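Local coordinates for type II secretion system protein H (PDB 2QV8), which forms part of the pseudopilus tip complex that recognises and binds substrates of the type II secretion system, such as proteases and toxins, at residues T124-P129 against Q137-A142. Sequence-based numbering, arbitrary orientation.
Sequences TLSIFP and QWRVTA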
loop_
_atom_site.group_PDB
_atom_site.type_symbol
_atom_site.label_atom_id
_atom_site.label_comp_id
_atom_site.label_asym_id
_atom_site.label_seq_id
_atom_site.Cartn_x
_atom_site.Cartn_y
_atom_site.Cartn_z
ATOM N N THR A 124 -4.548 7.033 0.072
ATOM C CA THR A 124 -5.542 6.164 -0.597
ATOM C C THR A 124 -4.780 5.297 -1.584
ATOM O O THR A 124 -3.996 5.802 -2.371
ATOM C CB THR A 124 -6.606 6.983 -1.387
ATOM O OG1 THR A 124 -7.314 7.820 -0.497
ATOM C CG2 THR A 124 -7.625 6.063 -2.087
ATOM N N LEU A 125 -4.981 3.984 -1.521
ATOM C CA LEU A 125 -4.470 3.067 -2.522
ATOM C C LEU A 125 -5.676 2.552 -3.322
ATOM O O LEU A 125 -6.653 2.148 -2.745
ATOM C CB LEU A 125 -3.762 1.910 -1.849
ATOM C CG LEU A 125 -3.327 0.819 -2.856
ATOM C CD1 LEU A 125 -2.053 1.198 -3.670
ATOM C CD2 LEU A 125 -3.205 -0.575 -2.283
ATOM N N SER A 126 -5.570 2.535 -4.637
ATOM C CA SER A 126 -6.659 2.106 -5.506
ATOM C C SER A 126 -6.162 0.913 -6.288
ATOM O O SER A 126 -5.010 0.904 -6.781
ATOM C CB SER A 126 -7.088 3.257 -6.411
ATOM O OG SER A 126 -8.017 2.838 -7.388
ATOM N N ILE A 127 -6.990 -0.134 -6.313
ATOM C CA ILE A 127 -6.726 -1.329 -7.094
ATOM C C ILE A 127 -7.819 -1.564 -8.117
ATOM O O ILE A 127 -9.020 -1.462 -7.801
ATOM C CB ILE A 127 -6.523 -2.560 -6.209
ATOM C CG1 ILE A 127 -5.428 -2.273 -5.171
ATOM C CG2 ILE A 127 -6.203 -3.812 -7.079
ATOM C CD1 ILE A 127 -5.296 -3.354 -4.066
ATOM N N PHE A 128 -7.430 -1.844 -9.351
ATOM C CA PHE A 128 -8.402 -1.787 -10.461
ATOM C C PHE A 128 -8.007 -2.536 -11.722
ATOM O O PHE A 128 -6.834 -2.828 -11.948
ATOM C CB PHE A 128 -8.738 -0.305 -10.771
ATOM C CG PHE A 128 -7.527 0.539 -11.046
ATOM C CD1 PHE A 128 -6.851 1.124 -10.018
ATOM C CD2 PHE A 128 -7.069 0.709 -12.342
ATOM C CE1 PHE A 128 -5.702 1.847 -10.241
ATOM C CE2 PHE A 128 -5.970 1.421 -12.606
ATOM C CZ PHE A 128 -5.254 2.022 -11.552
ATOM N N PRO A 129 -8.998 -2.888 -12.557
ATOM C CA PRO A 129 -8.631 -3.539 -13.803
ATOM C C PRO A 129 -7.822 -2.647 -14.746
ATOM O O PRO A 129 -8.069 -1.458 -14.823
ATOM C CB PRO A 129 -9.981 -3.889 -14.429
ATOM C CG PRO A 129 -10.936 -3.851 -13.321
ATOM C CD PRO A 129 -10.470 -2.788 -12.423
ATOM N N GLN A 137 -12.454 3.397 -7.418
ATOM C CA GLN A 137 -12.320 1.952 -7.536
ATOM C C GLN A 137 -12.329 1.270 -6.176
ATOM O O GLN A 137 -12.662 1.894 -5.171
ATOM C CB GLN A 137 -10.998 1.617 -8.283
ATOM C CG GLN A 137 -10.902 2.123 -9.720
ATOM C CD GLN A 137 -11.762 1.349 -10.734
ATOM O OE1 GLN A 137 -12.503 0.444 -10.375
ATOM N NE2 GLN A 137 -11.608 1.684 -12.034
ATOM N N TRP A 138 -11.954 -0.008 -6.109
ATOM C CA TRP A 138 -11.685 -0.624 -4.836
ATOM C C TRP A 138 -10.516 0.139 -4.207
ATOM O O TRP A 138 -9.506 0.349 -4.864
ATOM C CB TRP A 138 -11.375 -2.116 -4.976
ATOM C CG TRP A 138 -12.594 -2.947 -5.059
ATOM C CD1 TRP A 138 -13.143 -3.485 -6.181
ATOM C CD2 TRP A 138 -13.436 -3.333 -3.968
ATOM N NE1 TRP A 138 -14.276 -4.180 -5.860
ATOM C CE2 TRP A 138 -14.476 -4.115 -4.504
ATOM C CE3 TRP A 138 -13.408 -3.103 -2.597
ATOM C CZ2 TRP A 138 -15.487 -4.647 -3.720
ATOM C CZ3 TRP A 138 -14.433 -3.656 -1.801
ATOM C CH2 TRP A 138 -15.442 -4.416 -2.369
ATOM N N ARG A 139 -10.690 0.625 -2.972
ATOM C CA ARG A 139 -9.684 1.473 -2.332
ATOM C C ARG A 139 -9.445 1.083 -0.872
ATOM O O ARG A 139 -10.350 0.633 -0.178
ATOM C CB ARG A 139 -10.125 2.926 -2.338
ATOM C CG ARG A 139 -9.938 3.658 -3.644
ATOM C CD ARG A 139 -10.904 4.790 -3.788
ATOM N NE ARG A 139 -12.246 4.288 -3.949
ATOM C CZ ARG A 139 -13.369 4.911 -3.627
ATOM N NH1 ARG A 139 -13.377 6.132 -3.113
ATOM N NH2 ARG A 139 -14.507 4.287 -3.847
ATOM N N VAL A 140 -8.231 1.298 -0.402
ATOM C CA VAL A 140 -7.937 1.212 1.001
ATOM C C VAL A 140 -7.367 2.585 1.357
ATOM O O VAL A 140 -6.474 3.075 0.665
ATOM C CB VAL A 140 -6.926 0.100 1.343
ATOM C CG1 VAL A 140 -6.527 0.215 2.865
ATOM C CG2 VAL A 140 -7.476 -1.317 0.948
ATOM N N THR A 141 -7.854 3.163 2.451
ATOM C CA THR A 141 -7.452 4.512 2.835
ATOM C C THR A 141 -7.158 4.595 4.329
ATOM O O THR A 141 -7.775 3.910 5.124
ATOM C CB THR A 141 -8.523 5.553 2.435
ATOM O OG1 THR A 141 -8.001 6.873 2.581
ATOM C CG2 THR A 141 -9.822 5.398 3.263
ATOM N N ALA A 142 -6.176 5.426 4.685
ATOM C CA ALA A 142 -5.962 5.796 6.083
ATOM C C ALA A 142 -6.327 7.279 6.103
ATOM O O ALA A 142 -5.767 8.106 5.372
ATOM C CB ALA A 142 -4.537 5.553 6.541
#
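The side chains of Q137 and F128 cross at about a right angle, while the amide and phenyl planes are only 18° apart: Q137 CG meets the ring obliquely, and both Q137 CG and Q137 CD lie 3.4 Å from F128 CB. A bend at chi2 (-74°) folds the Q137 chain over that methylene; its NE2 is held by Q132 OE1 and E133 O, in the connection between the strands. Q137 O sits at the edge of the R139 guanidinium, in its plane, and accepts a nearly straight bond from R139 NE (2.7 Å, 172°) and a weak one from R139 NH2, which also bonds to E155 O. These residues belong to an antiparallel beta hairpin, the two inner strands of a four-stranded sheet that packs on the long N-terminal helix of the pseudopilin fold. Reciprocal bonds join L125 and V140, L125 N to V140 O at 2.8 Å and V140 N to L125 O at 2.9 Å; I127 N also donates to W138 O. L125 and V140 point to the helix side and touch F10. On the other face, T124 CG2, anti to the backbone N, lies alongside the R139 chain, 3.7 Å from R139 CG. On the same face, S126 OG packs against Q137 CB at 3.3 Å while bonding to P134 O, and T141 OG1 is bonded to F123 O.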